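Bifunctional enzyme cysn/cysc (Mycobacterium tuberculosis, PDB 4BZX) catalyses, through its APS kinase domain, the ATP-dependent phosphorylation of adenosine-5'-phosphosulfate at the 3'-hydroxyl, a step of sulfate activation. Local coordinates at residues T6-G11 with A83-A88; I33-L38 with L78-A83; E107-T112 with K148-R153. All blocks are in the same frame, centred on the assembly; numbering follows the deposited sequence. Where two conformers were deposited one is given.

Interaction 1: residues T6-G11 with A83-A88. With ADX (adenosine-5'-phosphosulfate), chain C.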
loop_
_atom_site.group_PDB
_atom_site.type_symbol
_atom_site.label_atom_id
_atom_site.label_comp_id
_atom_site.label_asym_id
_atom_site.label_seq_id
_atom_site.Cartn_x
_atom_site.Cartn_y
_atom_site.Cartn_z
ATOM N N THR A 6 3.472 11.271 -0.469
ATOM C CA THR A 6 2.912 9.919 -0.192
ATOM C C THR A 6 3.313 8.928 -1.284
ATOM O O THR A 6 3.183 9.208 -2.524
ATOM C CB THR A 6 1.409 10.005 -0.073
ATOM O OG1 THR A 6 1.089 10.843 1.035
ATOM C CG2 THR A 6 0.803 8.684 0.065
ATOM N N VAL A 7 3.751 7.740 -0.833
ATOM C CA VAL A 7 3.966 6.628 -1.652
ATOM C C VAL A 7 2.896 5.583 -1.335
ATOM O O VAL A 7 2.812 5.091 -0.235
ATOM C CB VAL A 7 5.338 6.019 -1.437
ATOM C CG1 VAL A 7 5.483 4.775 -2.338
ATOM C CG2 VAL A 7 6.399 7.089 -1.714
ATOM N N TRP A 8 2.030 5.376 -2.310
ATOM C CA TRP A 8 0.871 4.503 -2.121
ATOM C C TRP A 8 1.169 3.177 -2.797
ATOM O O TRP A 8 1.321 3.165 -4.049
ATOM C CB TRP A 8 -0.308 5.158 -2.776
ATOM C CG TRP A 8 -1.607 4.572 -2.357
ATOM C CD1 TRP A 8 -2.210 3.456 -2.883
ATOM C CD2 TRP A 8 -2.510 5.073 -1.348
ATOM N NE1 TRP A 8 -3.441 3.261 -2.280
ATOM C CE2 TRP A 8 -3.629 4.204 -1.318
ATOM C CE3 TRP A 8 -2.451 6.120 -0.428
ATOM C CZ2 TRP A 8 -4.700 4.395 -0.414
ATOM C CZ3 TRP A 8 -3.531 6.288 0.445
ATOM C CH2 TRP A 8 -4.588 5.410 0.435
ATOM N N PHE A 9 1.221 2.080 -2.022
ATOM C CA PHE A 9 1.629 0.709 -2.518
ATOM C C PHE A 9 0.371 -0.200 -2.642
ATOM O O PHE A 9 -0.162 -0.487 -1.556
ATOM C CB PHE A 9 2.532 -0.040 -1.532
ATOM C CG PHE A 9 3.882 0.588 -1.259
ATOM C CD1 PHE A 9 4.001 1.552 -0.288
ATOM C CD2 PHE A 9 5.033 0.139 -1.897
ATOM C CE1 PHE A 9 5.233 2.143 -0.002
ATOM C CE2 PHE A 9 6.266 0.745 -1.634
ATOM C CZ PHE A 9 6.371 1.729 -0.652
ATOM N N THR A 10 -0.020 -0.678 -3.875
ATOM C CA THR A 10 -1.177 -1.502 -4.160
ATOM C C THR A 10 -0.687 -2.858 -4.611
ATOM O O THR A 10 0.429 -2.971 -5.210
ATOM C CB THR A 10 -2.074 -0.821 -5.193
ATOM O OG1 THR A 10 -3.166 -1.660 -5.550
ATOM C CG2 THR A 10 -1.301 -0.482 -6.526
ATOM N N GLY A 11 -1.483 -3.871 -4.348
ATOM C CA GLY A 11 -1.126 -5.210 -4.778
ATOM C C GLY A 11 -1.828 -6.233 -3.939
ATOM O O GLY A 11 -2.335 -5.956 -2.849
ATOM N N ALA A 83 -1.364 -0.820 1.363
ATOM C CA ALA A 83 -2.758 -1.271 1.471
ATOM C C ALA A 83 -3.149 -1.891 0.163
ATOM O O ALA A 83 -2.651 -1.495 -0.860
ATOM C CB ALA A 83 -3.664 -0.145 1.731
ATOM N N ILE A 84 -3.932 -2.972 0.194
ATOM C CA ILE A 84 -4.215 -3.675 -1.050
ATOM C C ILE A 84 -4.730 -2.766 -2.159
ATOM O O ILE A 84 -4.241 -2.765 -3.302
ATOM C CB ILE A 84 -5.179 -4.883 -0.768
ATOM C CG1 ILE A 84 -4.433 -5.979 -0.020
ATOM C CG2 ILE A 84 -5.748 -5.449 -2.099
ATOM C CD1 ILE A 84 -5.385 -7.069 0.440
ATOM N N SER A 85 -5.683 -1.879 -1.808
ATOM C CA SER A 85 -6.288 -0.923 -2.744
ATOM C C SER A 85 -6.776 -1.600 -4.040
ATOM O O SER A 85 -6.196 -1.331 -5.101
ATOM C CB SER A 85 -5.262 0.142 -3.116
ATOM O OG SER A 85 -4.891 0.865 -1.980
ATOM N N PRO A 86 -7.670 -2.607 -3.933
ATOM C CA PRO A 86 -7.935 -3.507 -5.060
ATOM C C PRO A 86 -8.585 -2.889 -6.330
ATOM O O PRO A 86 -8.391 -3.417 -7.428
ATOM C CB PRO A 86 -8.790 -4.596 -4.451
ATOM C CG PRO A 86 -9.504 -3.931 -3.260
ATOM C CD PRO A 86 -8.503 -2.946 -2.753
ATOM N N LEU A 87 -9.365 -1.832 -6.189
ATOM C CA LEU A 87 -10.047 -1.232 -7.294
ATOM C C LEU A 87 -9.337 0.004 -7.825
ATOM O O LEU A 87 -8.812 0.817 -7.068
ATOM C CB LEU A 87 -11.468 -0.896 -6.921
ATOM C CG LEU A 87 -12.360 -2.036 -6.508
ATOM C CD1 LEU A 87 -13.802 -1.579 -6.250
ATOM C CD2 LEU A 87 -12.360 -3.127 -7.580
ATOM N N ALA A 88 -9.373 0.199 -9.149
ATOM C CA ALA A 88 -8.860 1.401 -9.722
ATOM C C ALA A 88 -9.457 2.638 -9.073
ATOM O O ALA A 88 -8.736 3.628 -8.882
ATOM C CB ALA A 88 -9.108 1.458 -11.266
HETATM S SB ADX C . -8.021 -2.889 1.423
HETATM O O1B ADX C . -7.020 -2.026 0.847
HETATM O O2B ADX C . -8.685 -3.737 0.447
HETATM O O3B ADX C . -9.017 -2.174 2.268
HETATM P PA ADX C . -6.101 -3.594 3.475
HETATM O O1A ADX C . -6.609 -2.496 4.356
HETATM O O2A ADX C . -4.765 -3.460 2.874
HETATM O O3A ADX C . -7.276 -3.889 2.378
HETATM O "O5'" ADX C . -6.216 -4.920 4.367
HETATM C "C5'" ADX C . -5.664 -6.088 3.821
HETATM C "C4'" ADX C . -5.124 -6.869 5.037
HETATM O "O4'" ADX C . -6.162 -7.673 5.630
HETATM C "C3'" ADX C . -4.012 -7.750 4.555
HETATM O "O3'" ADX C . -2.939 -7.624 5.525
HETATM C "C2'" ADX C . -4.662 -9.075 4.534
HETATM O "O2'" ADX C . -3.629 -10.011 4.925
HETATM C "C1'" ADX C . -5.841 -9.105 5.476
HETATM N N9 ADX C . -7.142 -9.601 5.050
HETATM C C8 ADX C . -8.049 -10.232 5.866
HETATM N N7 ADX C . -9.165 -10.516 5.230
HETATM C C5 ADX C . -8.986 -10.079 3.952
HETATM C C6 ADX C . -9.817 -10.152 2.772
HETATM N N6 ADX C . -11.052 -10.698 2.851
HETATM N N1 ADX C . -9.295 -9.618 1.644
HETATM C C2 ADX C . -8.084 -9.097 1.618
HETATM N N3 ADX C . -7.234 -9.021 2.681
HETATM C C4 ADX C . -7.676 -9.491 3.851
#
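Trp8 and Thr10, on the same side of the strand, reach across to Ser85 and its neighbours. With CG anti to the backbone N (chi1 -165°), the indole of Trp8 donates from NE1 to Ser85 OG at 2.8 Å. The bond is bent, 146° at the hydrogen, with the hydroxyl 20° out of the ring plane. A short hydroxyl suits this buried place: it accepts the indole N-H and weakly donates to Ala83 O.

The short polar contacts gather at Thr10, whose OG1, suited to serving loop carbonyls, sits 2.7 Å from Ile84 O and 3.1 Å from Ser85 O and also shares a hydrogen bond with Tyr144 OH. Gly11 N donates to Ile84 O at 3.2 Å, on a lone pair; at its backbone angles a CB would jam against the preceding carbonyl O. Ala83 N bonds to Phe9 O at 3.2 Å. These bonds hold the loop after strand 78-82 against the C-terminal end of neighbouring strand 5-10 in a P-loop kinase fold, where the Walker A loop probably begins at Gly11.

The loop turns two amides to the substrate: Ile84 N donates to O2A of adenosine-5'-phosphosulfate at 2.8 Å, and Ser85 N to its sulfate O1B at 3.0 Å. The Ile84 side chain heads away overall, though its base touches Gly11 O, and CD1 gives the nucleotide a nonpolar wall at C5' and N3. Beyond Ser85 the contact slackens: Pro86 touches the sulfate through CD but not the strand, and Leu87, the N-cap, leads toward the more exposed start of helix 88-101, Ala88 N held by Gln145.

Interaction 2: residues I33-L38 with L78-A83. With ADX (adenosine-5'-phosphosulfate), chain C; EDO (1,2-ethanediol), chain I.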
loop_
_atom_site.group_PDB
_atom_site.type_symbol
_atom_site.label_atom_id
_atom_site.label_comp_id
_atom_site.label_asym_id
_atom_site.label_seq_id
_atom_site.Cartn_x
_atom_site.Cartn_y
_atom_site.Cartn_z
ATOM N N ILE A 33 15.726 11.570 7.132
ATOM C CA ILE A 33 14.496 11.910 6.418
ATOM C C ILE A 33 13.296 11.348 7.136
ATOM O O ILE A 33 13.225 10.158 7.449
ATOM C CB ILE A 33 14.586 11.425 4.964
ATOM C CG1 ILE A 33 15.791 12.117 4.323
ATOM C CG2 ILE A 33 13.273 11.712 4.264
ATOM C CD1 ILE A 33 16.293 11.405 3.079
ATOM N N SER A 34 12.384 12.218 7.498
ATOM C CA SER A 34 11.255 11.818 8.302
ATOM C C SER A 34 10.277 10.984 7.441
ATOM O O SER A 34 9.908 11.409 6.347
ATOM C CB SER A 34 10.596 13.050 8.851
ATOM O OG SER A 34 9.482 12.627 9.657
ATOM N N ALA A 35 10.074 9.728 7.796
ATOM C CA ALA A 35 9.165 8.831 7.059
ATOM C C ALA A 35 8.289 8.117 8.057
ATOM O O ALA A 35 8.720 7.830 9.178
ATOM C CB ALA A 35 9.950 7.780 6.258
ATOM N N TYR A 36 7.096 7.749 7.602
ATOM C CA TYR A 36 6.157 6.982 8.416
ATOM C C TYR A 36 5.316 6.081 7.603
ATOM O O TYR A 36 4.796 6.506 6.544
ATOM C CB TYR A 36 5.262 8.025 9.150
ATOM C CG TYR A 36 4.514 7.389 10.297
ATOM C CD1 TYR A 36 5.143 7.135 11.502
ATOM C CD2 TYR A 36 3.206 7.105 10.172
ATOM C CE1 TYR A 36 4.469 6.516 12.567
ATOM C CE2 TYR A 36 2.511 6.512 11.231
ATOM C CZ TYR A 36 3.150 6.236 12.398
ATOM O OH TYR A 36 2.382 5.640 13.346
ATOM N N VAL A 37 5.077 4.890 8.120
ATOM C CA VAL A 37 4.273 3.889 7.433
ATOM C C VAL A 37 2.855 3.839 7.980
ATOM O O VAL A 37 2.643 3.679 9.195
ATOM C CB VAL A 37 4.883 2.489 7.542
ATOM C CG1 VAL A 37 3.980 1.443 6.872
ATOM C CG2 VAL A 37 6.264 2.432 6.935
ATOM N N LEU A 38 1.896 4.035 7.115
ATOM C CA LEU A 38 0.440 3.854 7.487
ATOM C C LEU A 38 0.013 2.552 6.873
ATOM O O LEU A 38 -0.381 2.559 5.689
ATOM C CB LEU A 38 -0.487 4.942 6.939
ATOM C CG LEU A 38 -0.312 6.319 7.484
ATOM C CD1 LEU A 38 -1.208 7.262 6.682
ATOM C CD2 LEU A 38 -0.593 6.397 8.987
ATOM N N LEU A 78 7.438 11.869 4.844
ATOM C CA LEU A 78 7.285 10.993 3.716
ATOM C C LEU A 78 6.433 9.799 4.179
ATOM O O LEU A 78 6.862 8.948 4.938
ATOM C CB LEU A 78 8.665 10.491 3.221
ATOM C CG LEU A 78 8.712 9.761 1.886
ATOM C CD1 LEU A 78 8.187 8.374 1.984
ATOM C CD2 LEU A 78 8.034 10.562 0.777
ATOM N N VAL A 79 5.246 9.722 3.627
ATOM C CA VAL A 79 4.271 8.738 4.078
ATOM C C VAL A 79 4.230 7.534 3.141
ATOM O O VAL A 79 4.089 7.712 1.960
ATOM C CB VAL A 79 2.877 9.367 4.179
ATOM C CG1 VAL A 79 1.869 8.368 4.727
ATOM C CG2 VAL A 79 2.911 10.629 5.049
ATOM N N LEU A 80 4.272 6.319 3.712
ATOM C CA LEU A 80 4.305 5.070 2.936
ATOM C C LEU A 80 2.990 4.361 3.290
ATOM O O LEU A 80 2.754 4.168 4.473
ATOM C CB LEU A 80 5.491 4.223 3.329
ATOM C CG LEU A 80 6.790 4.991 3.044
ATOM C CD1 LEU A 80 7.839 4.810 4.097
ATOM C CD2 LEU A 80 7.272 4.629 1.667
ATOM N N VAL A 81 2.157 4.025 2.301
ATOM C CA VAL A 81 0.860 3.400 2.559
ATOM C C VAL A 81 0.713 2.032 1.879
ATOM O O VAL A 81 0.281 1.960 0.728
ATOM C CB VAL A 81 -0.303 4.314 2.147
ATOM C CG1 VAL A 81 -1.618 3.644 2.527
ATOM C CG2 VAL A 81 -0.160 5.740 2.679
ATOM N N PRO A 82 1.084 0.959 2.616
ATOM C CA PRO A 82 0.867 -0.369 2.095
ATOM C C PRO A 82 -0.528 -0.843 2.388
ATOM O O PRO A 82 -0.887 -1.111 3.567
ATOM C CB PRO A 82 1.917 -1.178 2.797
ATOM C CG PRO A 82 2.055 -0.520 4.117
ATOM C CD PRO A 82 1.976 0.904 3.824
ATOM N N ALA A 83 -1.364 -0.820 1.363
ATOM C CA ALA A 83 -2.758 -1.271 1.471
ATOM C C ALA A 83 -3.149 -1.891 0.163
ATOM O O ALA A 83 -2.651 -1.495 -0.860
ATOM C CB ALA A 83 -3.664 -0.145 1.731
HETATM S SB ADX C . -8.021 -2.889 1.423
HETATM O O1B ADX C . -7.020 -2.026 0.847
HETATM O O2B ADX C . -8.685 -3.737 0.447
HETATM O O3B ADX C . -9.017 -2.174 2.268
HETATM P PA ADX C . -6.101 -3.594 3.475
HETATM O O1A ADX C . -6.609 -2.496 4.356
HETATM O O2A ADX C . -4.765 -3.460 2.874
HETATM O O3A ADX C . -7.276 -3.889 2.378
HETATM O "O5'" ADX C . -6.216 -4.920 4.367
HETATM C "C5'" ADX C . -5.664 -6.088 3.821
HETATM C "C4'" ADX C . -5.124 -6.869 5.037
HETATM O "O4'" ADX C . -6.162 -7.673 5.630
HETATM C "C3'" ADX C . -4.012 -7.750 4.555
HETATM O "O3'" ADX C . -2.939 -7.624 5.525
HETATM C "C2'" ADX C . -4.662 -9.075 4.534
HETATM O "O2'" ADX C . -3.629 -10.011 4.925
HETATM C "C1'" ADX C . -5.841 -9.105 5.476
HETATM N N9 ADX C . -7.142 -9.601 5.050
HETATM C C8 ADX C . -8.049 -10.232 5.866
HETATM N N7 ADX C . -9.165 -10.516 5.230
HETATM C C5 ADX C . -8.986 -10.079 3.952
HETATM C C6 ADX C . -9.817 -10.152 2.772
HETATM N N6 ADX C . -11.052 -10.698 2.851
HETATM N N1 ADX C . -9.295 -9.618 1.644
HETATM C C2 ADX C . -8.084 -9.097 1.618
HETATM N N3 ADX C . -7.234 -9.021 2.681
HETATM C C4 ADX C . -7.676 -9.491 3.851
HETATM C C1 EDO I . 10.660 14.276 3.777
HETATM O O1 EDO I . 10.299 13.885 5.107
HETATM C C2 EDO I . 9.436 14.375 2.892
HETATM O O2 EDO I . 9.700 13.729 1.640
#
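Ser34 opens the ladder through its carbonyl O, which takes the N-H of Leu78 at 2.9 Å; an ethanediol molecule lies beside the same oxygen, while Ser34 OG turns to His77. Ala35, with only a methyl, meets Leu78 CB at 4.3 Å from its CB and nears Leu80 CD1. Tyr36 binds twice through its backbone, N to Leu78 O and O to Leu80 N, both 2.9 Å, and its ring leads away from the partner strand. Val37 returns to the face of Ala35 and uses both branches. CG1, trans to the amide nitrogen (chi1 177°), meets Pro82 CD at 3.7 Å, and CG2 lies 4.0 Å from Leu80 CD1. A beta-branched residue thus fills two neighbouring sites. Leu38 donates its N to Leu80 O at 2.8 Å, and its longer side chain carries CD1 to Val79 CG1, 3.8 Å away, beneath helix 55-74. Its own O is buried without a polar partner, since Pro82 has no N-H to offer; Pro82 CD lies 3.4 Å from it instead. The two strands run parallel, 19° apart, as an edge pair of the sheet with helices on both faces in the P-loop NTPase fold.

Interaction 3: residues E107-T112 with K148-R153. With CIT (citric acid), chain M; EDO (1,2-ethanediol), chain E.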
loop_
_atom_site.group_PDB
_atom_site.type_symbol
_atom_site.label_atom_id
_atom_site.label_comp_id
_atom_site.label_asym_id
_atom_site.label_seq_id
_atom_site.Cartn_x
_atom_site.Cartn_y
_atom_site.Cartn_z
ATOM N N GLU A 107 2.334 6.184 -7.057
ATOM C CA GLU A 107 1.695 4.863 -6.944
ATOM C C GLU A 107 2.720 3.758 -7.264
ATOM O O GLU A 107 3.350 3.770 -8.338
ATOM C CB GLU A 107 0.537 4.796 -7.935
ATOM C CG GLU A 107 -0.118 3.412 -7.986
ATOM C CD GLU A 107 -1.168 3.337 -9.070
ATOM O OE1 GLU A 107 -0.858 3.514 -10.291
ATOM O OE2 GLU A 107 -2.302 3.107 -8.714
ATOM N N VAL A 108 2.864 2.824 -6.346
ATOM C CA VAL A 108 3.786 1.697 -6.471
ATOM C C VAL A 108 2.949 0.425 -6.525
ATOM O O VAL A 108 2.200 0.077 -5.572
ATOM C CB VAL A 108 4.812 1.645 -5.336
ATOM C CG1 VAL A 108 5.699 0.424 -5.501
ATOM C CG2 VAL A 108 5.646 2.910 -5.351
ATOM N N PHE A 109 3.055 -0.284 -7.619
ATOM C CA PHE A 109 2.370 -1.585 -7.780
ATOM C C PHE A 109 3.346 -2.696 -7.452
ATOM O O PHE A 109 4.359 -2.907 -8.165
ATOM C CB PHE A 109 1.891 -1.687 -9.225
ATOM C CG PHE A 109 1.175 -2.966 -9.563
ATOM C CD1 PHE A 109 0.516 -3.748 -8.631
ATOM C CD2 PHE A 109 1.100 -3.346 -10.898
ATOM C CE1 PHE A 109 -0.156 -4.904 -9.007
ATOM C CE2 PHE A 109 0.451 -4.490 -11.269
ATOM C CZ PHE A 109 -0.173 -5.294 -10.332
ATOM N N CYS A 110 3.064 -3.434 -6.379
ATOM C CA CYS A 110 3.816 -4.630 -6.032
ATOM C C CYS A 110 3.257 -5.804 -6.846
ATOM O O CYS A 110 2.314 -6.464 -6.433
ATOM C CB CYS A 110 3.730 -4.927 -4.542
ATOM S SG CYS A 110 4.581 -3.651 -3.569
ATOM N N ASP A 111 3.793 -5.967 -8.059
ATOM C CA ASP A 111 3.280 -6.901 -9.008
ATOM C C ASP A 111 3.955 -8.267 -8.850
ATOM O O ASP A 111 4.850 -8.661 -9.620
ATOM C CB ASP A 111 3.422 -6.318 -10.415
ATOM C CG ASP A 111 2.723 -7.109 -11.464
ATOM O OD1 ASP A 111 2.061 -8.139 -11.109
ATOM O OD2 ASP A 111 2.842 -6.663 -12.648
ATOM N N THR A 112 3.455 -9.019 -7.889
ATOM C CA THR A 112 3.846 -10.399 -7.631
ATOM C C THR A 112 2.649 -11.269 -8.064
ATOM O O THR A 112 1.509 -11.032 -7.648
ATOM C CB THR A 112 4.142 -10.603 -6.151
ATOM O OG1 THR A 112 5.238 -9.755 -5.758
ATOM C CG2 THR A 112 4.488 -12.062 -5.851
ATOM N N LYS A 148 -2.793 0.370 -14.380
ATOM C CA LYS A 148 -2.446 0.541 -15.784
ATOM C C LYS A 148 -1.144 1.312 -15.999
ATOM O O LYS A 148 -0.454 1.121 -17.000
ATOM C CB LYS A 148 -3.641 1.218 -16.497
ATOM C CG LYS A 148 -4.958 0.498 -16.170
ATOM C CD LYS A 148 -6.160 0.917 -17.002
ATOM C CE LYS A 148 -7.345 0.031 -16.624
ATOM N NZ LYS A 148 -8.572 0.332 -17.390
ATOM N N ASN A 149 -0.809 2.180 -15.067
ATOM C CA ASN A 149 0.291 3.093 -15.209
ATOM C C ASN A 149 0.889 3.501 -13.862
ATOM O O ASN A 149 0.941 4.643 -13.498
ATOM C CB ASN A 149 -0.231 4.338 -15.938
ATOM C CG ASN A 149 0.884 5.182 -16.517
ATOM O OD1 ASN A 149 1.889 4.688 -17.074
ATOM N ND2 ASN A 149 0.713 6.488 -16.389
ATOM N N PRO A 150 1.384 2.533 -13.107
ATOM C CA PRO A 150 1.978 2.917 -11.841
ATOM C C PRO A 150 3.287 3.669 -12.054
ATOM O O PRO A 150 3.932 3.551 -13.134
ATOM C CB PRO A 150 2.202 1.600 -11.182
ATOM C CG PRO A 150 2.461 0.666 -12.303
ATOM C CD PRO A 150 1.491 1.097 -13.383
ATOM N N ASP A 151 3.659 4.486 -11.072
ATOM C CA ASP A 151 4.945 5.184 -11.119
ATOM C C ASP A 151 6.113 4.238 -11.067
ATOM O O ASP A 151 7.189 4.533 -11.602
ATOM C CB ASP A 151 5.088 6.171 -9.988
ATOM C CG ASP A 151 4.109 7.329 -10.129
ATOM O OD1 ASP A 151 4.427 8.218 -10.917
ATOM O OD2 ASP A 151 3.041 7.339 -9.493
ATOM N N LEU A 152 5.908 3.134 -10.362
ATOM C CA LEU A 152 6.913 2.127 -10.231
ATOM C C LEU A 152 6.206 0.795 -10.087
ATOM O O LEU A 152 5.222 0.708 -9.338
ATOM C CB LEU A 152 7.746 2.439 -8.982
ATOM C CG LEU A 152 8.840 1.491 -8.613
ATOM C CD1 LEU A 152 9.866 1.257 -9.693
ATOM C CD2 LEU A 152 9.459 1.934 -7.266
ATOM N N ARG A 153 6.735 -0.216 -10.794
ATOM C CA ARG A 153 6.298 -1.582 -10.643
ATOM C C ARG A 153 7.423 -2.408 -10.027
ATOM O O ARG A 153 8.486 -2.534 -10.603
ATOM C CB ARG A 153 5.889 -2.166 -12.012
ATOM C CG ARG A 153 5.330 -3.586 -11.984
ATOM C CD ARG A 153 5.157 -4.127 -13.406
ATOM N NE ARG A 153 4.517 -3.164 -14.352
ATOM C CZ ARG A 153 3.200 -3.135 -14.564
ATOM N NH1 ARG A 153 2.374 -4.083 -14.074
ATOM N NH2 ARG A 153 2.700 -2.211 -15.341
HETATM C C1 CIT M . -3.391 3.409 -13.100
HETATM O O1 CIT M . -3.975 2.545 -13.800
HETATM O O2 CIT M . -2.194 3.282 -12.716
HETATM C C2 CIT M . -4.204 4.631 -12.739
HETATM C C3 CIT M . -4.857 4.418 -11.381
HETATM O O7 CIT M . -3.973 4.987 -10.371
HETATM C C4 CIT M . -6.252 5.019 -11.286
HETATM C C5 CIT M . -6.117 6.527 -11.407
HETATM O O3 CIT M . -6.582 7.125 -12.406
HETATM O O4 CIT M . -5.521 7.135 -10.491
HETATM C C6 CIT M . -4.946 2.944 -11.119
HETATM O O5 CIT M . -5.605 2.149 -11.879
HETATM O O6 CIT M . -4.276 2.660 -10.100
HETATM C C1 EDO E . -1.826 -9.736 -10.141
HETATM O O1 EDO E . -2.904 -8.982 -10.705
HETATM C C2 EDO E . -0.942 -8.686 -9.480
HETATM O O2 EDO E . 0.282 -9.184 -8.966
#
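Strands 107-110 and 152-153 pair in parallel, Val108 beside Leu152 and Phe109 beside Arg153, with Phe109 N donating to Leu152 O at 2.9 Å. Where the pairing starts, a side chain joins the backbone: Asp151 OD2 accepts Glu107 N at 2.8 Å, almost straight (174°) and on its anti side, while Asp151 N and Leu152 N bond weakly to Glu107 O. Glu107, extended, its CG set opposite its own N (chi1 175°), runs alongside Pro150, OE1 lying 3.3 Å from Pro150 CA. Its carboxylate faces a citrate, probably from the crystallisation liquor, whose O7 donates to OE2.

Pro150, compact and apolar, packs its CB 3.8 Å from Phe109 CB. Arg153 lies beside Phe109, the guanidinium and ring planes 72° apart, with NH1 near the ring edge at CE2. The arginine bends at chi3, and NH1 forms a salt bridge to Asp111 OD2 at 3.0 Å. That carboxylate oxygen also pairs with Arg146, which probably eases the closeness of the two arginines. Asp111 CB lies over the rim of one face of the ring. Leu152, on the face of Val108, packs against helix 160-172. An outer parallel strand is thus added to the core sheet of a P-loop kinase.

Overall arrangement
From the N terminus, strand 5-10 is laid down first, and the chain then passes through helix 17-30 to strand 35-37. Interaction 2 closes when strand 78-82 returns beside 35-37, and interaction 1 closes just afterwards as the following loop reaches the end of strand 5-10; interaction 2 is therefore nested inside interaction 1, and the two share Ala83. Interaction 3 comes later in series, joining 107-112 to 148-153. Strand 5-10 lies between 78-82 and 104-110, so interaction 1 touches both others, through Val7 with Val79 and Trp8 with Val108. Interactions 2 and 3, centres about 17 Å apart, occupy the two outer sides of one five-stranded parallel sheet.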